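Local atomic coordinates of toll-like receptor 13 (Mus musculus, PDB entry 4Z0C), a protein that recognises bacterial 23S ribosomal RNA through its leucine-rich-repeat ectodomain and signals through MYD88 and TRAF6 to activate NF-kappa-B and the inflammatory response. Residues 565-571 with 593-599; 579-585 with 607-613. All blocks are in the same frame, centred on the assembly; numbering follows the deposited sequence.

Contact 1. Residues 565-571 with 593-599; sequences FLDHHQF and YLNASLF. With nucleotides of chain D.
Leu566 and Leu594 lie side by side in successive turns of a leucine-rich-repeat solenoid, at the ends of two short parallel strands on its convex side. Leu566 sets the register: its N donates to Tyr593 O, and its O receives Asn595 N. Inside, packing is close. Leu566 CD1 is 3.6 Å from Leu594 CD2, and Leu598 comes across Leu566 at about a right angle. Because Leu598 carries CG anti to its own N (chi1 -174°), its branches reach residues 566-571: CD2 meets Leu566 CB, CD1 faces His568 O, and CG is 3.7 Å from Phe571 CD2. Phe599 then brings CE1 to the edge of the Phe571 ring.

Toward solvent, polar groups take over from the leucines. Asn595 ND2 gives a nearly straight bond (163°) to Asp567 O, 2.8 Å away and in the amide plane, while OD1 closes an Asx turn by accepting from Ser597 N and also takes Ser597 OG. The looseness lies with the exposed histidines: the His568 side chain stays clear of residues 593-599, and His569 is held across the contact at its NE2, 2.8 Å from Ser597 OG at the imidazole edge.

On the exposed side Tyr593 lies across Asp567, its CD1 3.2 Å from Asp567 OD1, the ring and carboxylate planes 76° apart. Here cytidine C10 of RNA chain D lays its base over one face of Phe565. Asp567 OD2 is 2.7 Å from the base atom N3, short for two acceptors, which suggests a proton between them whose owner is undecided. Beside it, C10 of chain D N4 donates to Asp567 OD1 at 3.1 Å.

Contact 2. Residues 579-585 with 607-613; sequences KLDISGT and ILRLENN. With nucleotides of chain C.
Lys579, Leu580 and Asp581 pair in parallel with Ile607, Leu608 and Arg609, the strand axes 4.8 Å apart and 2° from parallel, as expected of neighbouring rungs on the concave face of a leucine-rich-repeat solenoid. Leu580 and Leu608 point together into the core. Beyond the strands Ile582 N still donates to Arg609 O and Gly584 N to Glu611 O, and Asn613, at the consensus asparagine position, adds side-chain bonds. Its ND2 donates to Ile582 O at 2.7 Å, in the plane of both amide and carbonyl, while OD1 receives Thr585 N and Thr585 OG1 from opposite faces, the hydroxyl at 2.6 Å. Asn637 of the next repeat donates to Leu610 O, continuing an asparagine ladder.

The opposite side of the strands carries the RNA-reading groups. Asp581 OD1 closes an Asx turn with Ser583 N, and OD2 accepts N6 of A7 of chain C at 3.0 Å. A water joins OD2 to Arg609 NH1. With CG beside the backbone N (chi1 -70°) and the chain extended to NE, Arg609 presents its guanidinium edge to the phosphate of A6 of chain C, NH2 reaching OP2 at 2.6 Å along a nearly straight bond (169°); Glu10 offers NH2 a salt bridge. Glu611 N donates to Ser583 OG (3.0 Å). Glu611 OE2 is held by Ser633, and OE1 accepts N1 and N2 of G8 of chain C, each at 2.8 Å.

How the contacts relate
Contacts 1 and 2 sample opposite sides of the same solenoid wall, their centres 14 Å apart. Along the chain their segments alternate: strand 564-566 is followed by 579-581, then 592-594, then 607-609, so each of these two turns supplies one strand to the short convex sheet and one to the long concave row. The two contacts share a hydrophobic core, where Leu580 CD2 packs on Phe571 CE2 at 3.5 Å and on Phe599 CE1, and Ile582 reaches Leu566 and Leu594. Different RNA chains meet the two sides, chain D at contact 1 and chain C at contact 2, so one stack of repeats presents RNA-contacting residues on both of its surfaces.

Contact 1. Residues 565-571 with 593-599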
# COMPACT_ATOMS: atom_id res chain seq x y z
N PHE A 565 -14.11 13.16 4.86
CA PHE A 565 -15.32 13.97 4.87
C PHE A 565 -16.01 13.79 6.22
O PHE A 565 -16.57 12.74 6.51
CB PHE A 565 -16.27 13.57 3.74
CG PHE A 565 -15.64 13.57 2.37
CD1 PHE A 565 -14.89 14.66 1.94
CD2 PHE A 565 -15.75 12.47 1.53
CE1 PHE A 565 -14.29 14.65 0.69
CE2 PHE A 565 -15.16 12.46 0.27
CZ PHE A 565 -14.43 13.55 -0.15
N LEU A 566 -15.96 14.85 7.02
CA LEU A 566 -16.63 14.89 8.32
C LEU A 566 -17.76 15.93 8.20
O LEU A 566 -17.60 17.09 8.58
CB LEU A 566 -15.60 15.27 9.41
CG LEU A 566 -14.51 14.21 9.65
CD1 LEU A 566 -13.13 14.80 9.97
CD2 LEU A 566 -14.94 13.27 10.76
N ASP A 567 -18.89 15.50 7.64
CA ASP A 567 -19.98 16.38 7.26
C ASP A 567 -20.86 16.78 8.43
O ASP A 567 -21.54 17.80 8.37
CB ASP A 567 -20.89 15.71 6.22
CG ASP A 567 -20.16 15.30 4.96
OD1 ASP A 567 -19.12 15.89 4.62
OD2 ASP A 567 -20.67 14.38 4.29
N HIS A 568 -20.90 15.95 9.46
CA HIS A 568 -21.90 16.13 10.51
C HIS A 568 -21.31 16.53 11.88
O HIS A 568 -20.63 17.55 11.98
CB HIS A 568 -22.77 14.87 10.60
CG HIS A 568 -23.37 14.47 9.30
ND1 HIS A 568 -24.29 15.26 8.63
CD2 HIS A 568 -23.16 13.39 8.51
CE1 HIS A 568 -24.64 14.66 7.50
NE2 HIS A 568 -23.96 13.53 7.40
N HIS A 569 -21.55 15.73 12.92
CA HIS A 569 -21.00 16.06 14.24
C HIS A 569 -20.25 14.88 14.84
O HIS A 569 -20.44 14.51 16.01
CB HIS A 569 -22.10 16.58 15.16
CG HIS A 569 -22.50 17.99 14.86
ND1 HIS A 569 -23.80 18.44 14.96
CD2 HIS A 569 -21.77 19.05 14.43
CE1 HIS A 569 -23.85 19.72 14.63
NE2 HIS A 569 -22.63 20.11 14.30
N GLN A 570 -19.36 14.32 14.02
CA GLN A 570 -18.61 13.11 14.34
C GLN A 570 -17.71 13.20 15.57
O GLN A 570 -17.47 12.19 16.22
CB GLN A 570 -17.78 12.68 13.12
CG GLN A 570 -18.58 11.92 12.07
CD GLN A 570 -19.16 12.78 10.95
OE1 GLN A 570 -19.22 14.01 11.03
NE2 GLN A 570 -19.59 12.11 9.88
N PHE A 571 -17.23 14.40 15.89
CA PHE A 571 -16.32 14.57 17.03
C PHE A 571 -17.04 14.80 18.37
O PHE A 571 -16.39 14.91 19.40
CB PHE A 571 -15.29 15.67 16.78
CG PHE A 571 -14.31 15.34 15.69
CD1 PHE A 571 -14.12 14.01 15.29
CD2 PHE A 571 -13.59 16.33 15.06
CE1 PHE A 571 -13.23 13.70 14.28
CE2 PHE A 571 -12.70 16.03 14.04
CZ PHE A 571 -12.52 14.71 13.65
N TYR A 593 -13.66 17.76 4.03
CA TYR A 593 -14.79 18.55 4.47
C TYR A 593 -14.96 18.44 5.96
O TYR A 593 -15.02 17.34 6.50
CB TYR A 593 -16.09 18.13 3.78
CG TYR A 593 -17.25 19.04 4.12
CD1 TYR A 593 -18.02 18.83 5.26
CD2 TYR A 593 -17.55 20.13 3.32
CE1 TYR A 593 -19.06 19.69 5.58
CE2 TYR A 593 -18.58 20.98 3.63
CZ TYR A 593 -19.34 20.76 4.76
OH TYR A 593 -20.37 21.62 5.04
N LEU A 594 -15.07 19.59 6.62
CA LEU A 594 -15.31 19.67 8.06
C LEU A 594 -16.55 20.52 8.28
O LEU A 594 -16.61 21.66 7.81
CB LEU A 594 -14.10 20.29 8.78
CG LEU A 594 -12.72 19.68 8.53
CD1 LEU A 594 -11.62 20.50 9.20
CD2 LEU A 594 -12.66 18.27 9.05
N ASN A 595 -17.57 19.95 8.94
CA ASN A 595 -18.78 20.69 9.26
C ASN A 595 -18.40 21.96 10.01
O ASN A 595 -17.45 21.97 10.79
CB ASN A 595 -19.72 19.82 10.10
CG ASN A 595 -21.04 20.53 10.46
OD1 ASN A 595 -21.05 21.48 11.25
ND2 ASN A 595 -22.15 20.04 9.90
N ALA A 596 -19.14 23.04 9.75
CA ALA A 596 -18.80 24.35 10.32
C ALA A 596 -18.68 24.29 11.84
O ALA A 596 -17.83 24.95 12.42
CB ALA A 596 -19.81 25.39 9.90
N SER A 597 -19.50 23.47 12.49
CA SER A 597 -19.47 23.38 13.95
C SER A 597 -18.86 22.08 14.48
O SER A 597 -19.12 21.70 15.62
CB SER A 597 -20.89 23.56 14.51
OG SER A 597 -21.81 22.71 13.86
N LEU A 598 -18.03 21.43 13.67
CA LEU A 598 -17.42 20.14 14.02
C LEU A 598 -16.59 20.15 15.31
O LEU A 598 -16.61 19.19 16.08
CB LEU A 598 -16.56 19.64 12.85
CG LEU A 598 -15.93 18.24 12.95
CD1 LEU A 598 -17.00 17.16 12.92
CD2 LEU A 598 -14.95 18.07 11.82
N PHE A 599 -15.87 21.25 15.54
CA PHE A 599 -14.96 21.36 16.69
C PHE A 599 -15.62 21.88 17.97
O PHE A 599 -14.93 22.18 18.95
CB PHE A 599 -13.78 22.27 16.35
CG PHE A 599 -12.92 21.78 15.24
CD1 PHE A 599 -12.45 20.48 15.24
CD2 PHE A 599 -12.59 22.60 14.18
CE1 PHE A 599 -11.65 20.04 14.20
CE2 PHE A 599 -11.80 22.16 13.15
CZ PHE A 599 -11.33 20.88 13.15
P C D 10 -19.79 12.27 -5.39
OP1 C D 10 -21.15 11.78 -5.72
OP2 C D 10 -19.53 13.73 -5.40
O5' C D 10 -19.41 11.70 -3.96
C5' C D 10 -19.46 10.29 -3.72
C4' C D 10 -20.34 9.98 -2.54
O4' C D 10 -19.73 10.54 -1.34
C3' C D 10 -21.77 10.53 -2.61
O3' C D 10 -22.68 9.59 -2.04
C2' C D 10 -21.70 11.77 -1.72
O2' C D 10 -22.92 12.11 -1.11
C1' C D 10 -20.67 11.35 -0.67
N1 C D 10 -19.97 12.49 -0.06
C2 C D 10 -20.31 12.88 1.24
O2 C D 10 -21.16 12.25 1.88
N3 C D 10 -19.69 13.94 1.79
C4 C D 10 -18.78 14.62 1.09
N4 C D 10 -18.20 15.66 1.70
C5 C D 10 -18.41 14.25 -0.24
C6 C D 10 -19.02 13.18 -0.78
O HOH W 1 -18.50 17.18 15.70

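Contact 2. Residues 579-585 with 607-613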
# COMPACT_ATOMS: atom_id res chain seq x y z
N LYS A 579 -5.23 15.93 21.17
CA LYS A 579 -4.53 16.12 19.90
C LYS A 579 -5.32 15.54 18.73
O LYS A 579 -5.76 14.39 18.80
CB LYS A 579 -3.17 15.45 19.94
CG LYS A 579 -2.45 15.45 18.61
CD LYS A 579 -1.02 14.92 18.78
CE LYS A 579 -0.25 14.99 17.47
NZ LYS A 579 1.13 14.46 17.60
N LEU A 580 -5.48 16.32 17.67
CA LEU A 580 -6.14 15.90 16.44
C LEU A 580 -5.27 16.23 15.24
O LEU A 580 -4.82 17.36 15.10
CB LEU A 580 -7.49 16.62 16.30
CG LEU A 580 -8.19 16.39 14.97
CD1 LEU A 580 -8.49 14.92 14.86
CD2 LEU A 580 -9.48 17.20 14.87
N ASP A 581 -5.01 15.25 14.38
CA ASP A 581 -4.29 15.51 13.13
C ASP A 581 -5.08 15.02 11.89
O ASP A 581 -5.40 13.84 11.77
CB ASP A 581 -2.91 14.87 13.17
CG ASP A 581 -2.08 15.14 11.91
OD1 ASP A 581 -2.46 14.69 10.81
OD2 ASP A 581 -1.01 15.76 12.02
N ILE A 582 -5.40 15.96 11.01
CA ILE A 582 -5.99 15.67 9.71
C ILE A 582 -5.20 16.38 8.62
O ILE A 582 -5.72 17.24 7.89
CB ILE A 582 -7.45 16.12 9.64
CG1 ILE A 582 -8.16 15.77 10.94
CG2 ILE A 582 -8.13 15.45 8.45
CD1 ILE A 582 -9.61 16.15 10.96
N SER A 583 -3.93 16.01 8.53
CA SER A 583 -3.02 16.62 7.58
C SER A 583 -2.82 15.73 6.37
O SER A 583 -3.02 14.53 6.46
CB SER A 583 -1.67 16.90 8.24
OG SER A 583 -1.86 17.65 9.43
N GLY A 584 -2.43 16.33 5.25
CA GLY A 584 -1.96 15.57 4.11
C GLY A 584 -3.02 15.02 3.16
O GLY A 584 -2.72 14.09 2.43
N THR A 585 -4.23 15.57 3.15
CA THR A 585 -5.20 15.19 2.12
C THR A 585 -4.85 15.85 0.79
O THR A 585 -5.20 15.33 -0.26
CB THR A 585 -6.66 15.49 2.53
OG1 THR A 585 -6.95 16.90 2.36
CG2 THR A 585 -6.92 15.05 3.96
N ILE A 607 -3.82 20.44 20.70
CA ILE A 607 -3.08 20.40 19.44
C ILE A 607 -4.00 20.13 18.24
O ILE A 607 -4.84 19.24 18.27
CB ILE A 607 -1.99 19.31 19.48
CG1 ILE A 607 -1.05 19.50 20.68
CG2 ILE A 607 -1.23 19.30 18.16
CD1 ILE A 607 -0.31 18.24 21.10
N LEU A 608 -3.85 20.93 17.18
CA LEU A 608 -4.65 20.77 15.98
C LEU A 608 -3.76 21.00 14.78
O LEU A 608 -3.21 22.09 14.59
CB LEU A 608 -5.85 21.74 15.95
CG LEU A 608 -6.63 21.76 14.63
CD1 LEU A 608 -7.24 20.40 14.32
CD2 LEU A 608 -7.69 22.83 14.62
N ARG A 609 -3.59 19.94 13.98
CA ARG A 609 -2.80 19.98 12.76
C ARG A 609 -3.65 19.67 11.53
O ARG A 609 -4.28 18.62 11.43
CB ARG A 609 -1.59 19.04 12.85
CG ARG A 609 -0.53 19.53 13.84
CD ARG A 609 0.54 18.49 14.10
NE ARG A 609 1.62 19.01 14.92
CZ ARG A 609 2.55 18.26 15.51
NH1 ARG A 609 2.52 16.94 15.37
NH2 ARG A 609 3.50 18.83 16.24
N LEU A 610 -3.67 20.63 10.62
CA LEU A 610 -4.50 20.59 9.43
C LEU A 610 -3.60 20.95 8.27
O LEU A 610 -3.97 21.74 7.41
CB LEU A 610 -5.62 21.62 9.57
CG LEU A 610 -7.07 21.18 9.81
CD1 LEU A 610 -7.18 19.95 10.69
CD2 LEU A 610 -7.93 22.31 10.37
N GLU A 611 -2.39 20.38 8.29
CA GLU A 611 -1.31 20.75 7.37
C GLU A 611 -1.39 20.06 6.01
O GLU A 611 -1.98 19.00 5.87
CB GLU A 611 0.07 20.42 8.00
CG GLU A 611 0.14 20.65 9.51
CD GLU A 611 1.51 20.31 10.15
OE1 GLU A 611 2.39 19.71 9.49
OE2 GLU A 611 1.67 20.60 11.35
N ASN A 612 -0.75 20.66 5.01
CA ASN A 612 -0.64 20.05 3.69
C ASN A 612 -1.99 19.60 3.15
O ASN A 612 -2.14 18.50 2.63
CB ASN A 612 0.33 18.87 3.73
CG ASN A 612 1.36 18.93 2.62
OD1 ASN A 612 1.05 18.73 1.45
ND2 ASN A 612 2.60 19.21 2.99
N ASN A 613 -2.99 20.46 3.30
CA ASN A 613 -4.31 20.15 2.79
C ASN A 613 -4.67 21.09 1.67
O ASN A 613 -5.78 21.03 1.15
CB ASN A 613 -5.34 20.26 3.89
CG ASN A 613 -5.39 19.04 4.75
OD1 ASN A 613 -5.45 17.94 4.24
ND2 ASN A 613 -5.33 19.23 6.06
P G C 8 8.85 20.22 7.12
OP1 G C 8 9.98 21.11 6.72
OP2 G C 8 7.69 20.70 7.91
O5' G C 8 8.30 19.66 5.73
C5' G C 8 9.16 18.90 4.90
C4' G C 8 8.46 18.37 3.67
O4' G C 8 7.50 17.35 4.05
C3' G C 8 7.69 19.42 2.87
O3' G C 8 8.04 19.33 1.50
C2' G C 8 6.23 19.03 3.05
O2' G C 8 5.41 19.29 1.94
C1' G C 8 6.32 17.54 3.31
N9 G C 8 5.15 17.04 4.04
C8 G C 8 4.31 16.05 3.59
N7 G C 8 3.30 15.86 4.39
C5 G C 8 3.47 16.80 5.42
C6 G C 8 2.68 17.06 6.57
O6 G C 8 1.64 16.50 6.95
N1 G C 8 3.21 18.08 7.35
C2 G C 8 4.35 18.77 7.04
N2 G C 8 4.70 19.74 7.91
N3 G C 8 5.09 18.54 5.96
C4 G C 8 4.60 17.55 5.20
P A C 7 9.53 19.71 12.25
OP1 A C 7 10.60 20.33 11.43
OP2 A C 7 8.32 20.47 12.61
O5' A C 7 9.06 18.38 11.50
C5' A C 7 9.98 17.60 10.75
C4' A C 7 9.34 17.07 9.49
O4' A C 7 8.34 16.07 9.81
C3' A C 7 8.58 18.09 8.66
O3' A C 7 9.43 18.92 7.87
C2' A C 7 7.63 17.22 7.84
O2' A C 7 8.31 16.61 6.76
C1' A C 7 7.28 16.12 8.86
N9 A C 7 6.02 16.41 9.57
C8 A C 7 5.85 17.38 10.54
N7 A C 7 4.64 17.43 11.01
C5 A C 7 3.95 16.45 10.30
C6 A C 7 2.61 16.02 10.33
N6 A C 7 1.72 16.57 11.16
N1 A C 7 2.22 15.01 9.49
C2 A C 7 3.14 14.48 8.67
N3 A C 7 4.43 14.81 8.55
C4 A C 7 4.79 15.81 9.40
P A C 6 6.45 16.53 16.79
OP1 A C 6 6.97 15.33 17.50
OP2 A C 6 5.19 17.09 17.29
O5' A C 6 7.61 17.62 16.76
C5' A C 6 7.46 18.86 16.08
C4' A C 6 8.77 19.34 15.50
O4' A C 6 9.75 19.50 16.57
C3' A C 6 9.42 18.38 14.50
O3' A C 6 10.20 19.15 13.59
C2' A C 6 10.35 17.55 15.39
O2' A C 6 11.42 16.94 14.71
C1' A C 6 10.84 18.60 16.38
N9 A C 6 11.18 18.09 17.71
C8 A C 6 10.60 17.04 18.40
N7 A C 6 11.10 16.88 19.62
C5 A C 6 12.03 17.90 19.75
C6 A C 6 12.88 18.28 20.81
N6 A C 6 12.93 17.65 21.98
N1 A C 6 13.69 19.35 20.62
C2 A C 6 13.64 19.98 19.44
N3 A C 6 12.89 19.72 18.37
C4 A C 6 12.09 18.66 18.59
O HOH W 2 0.82 15.05 14.46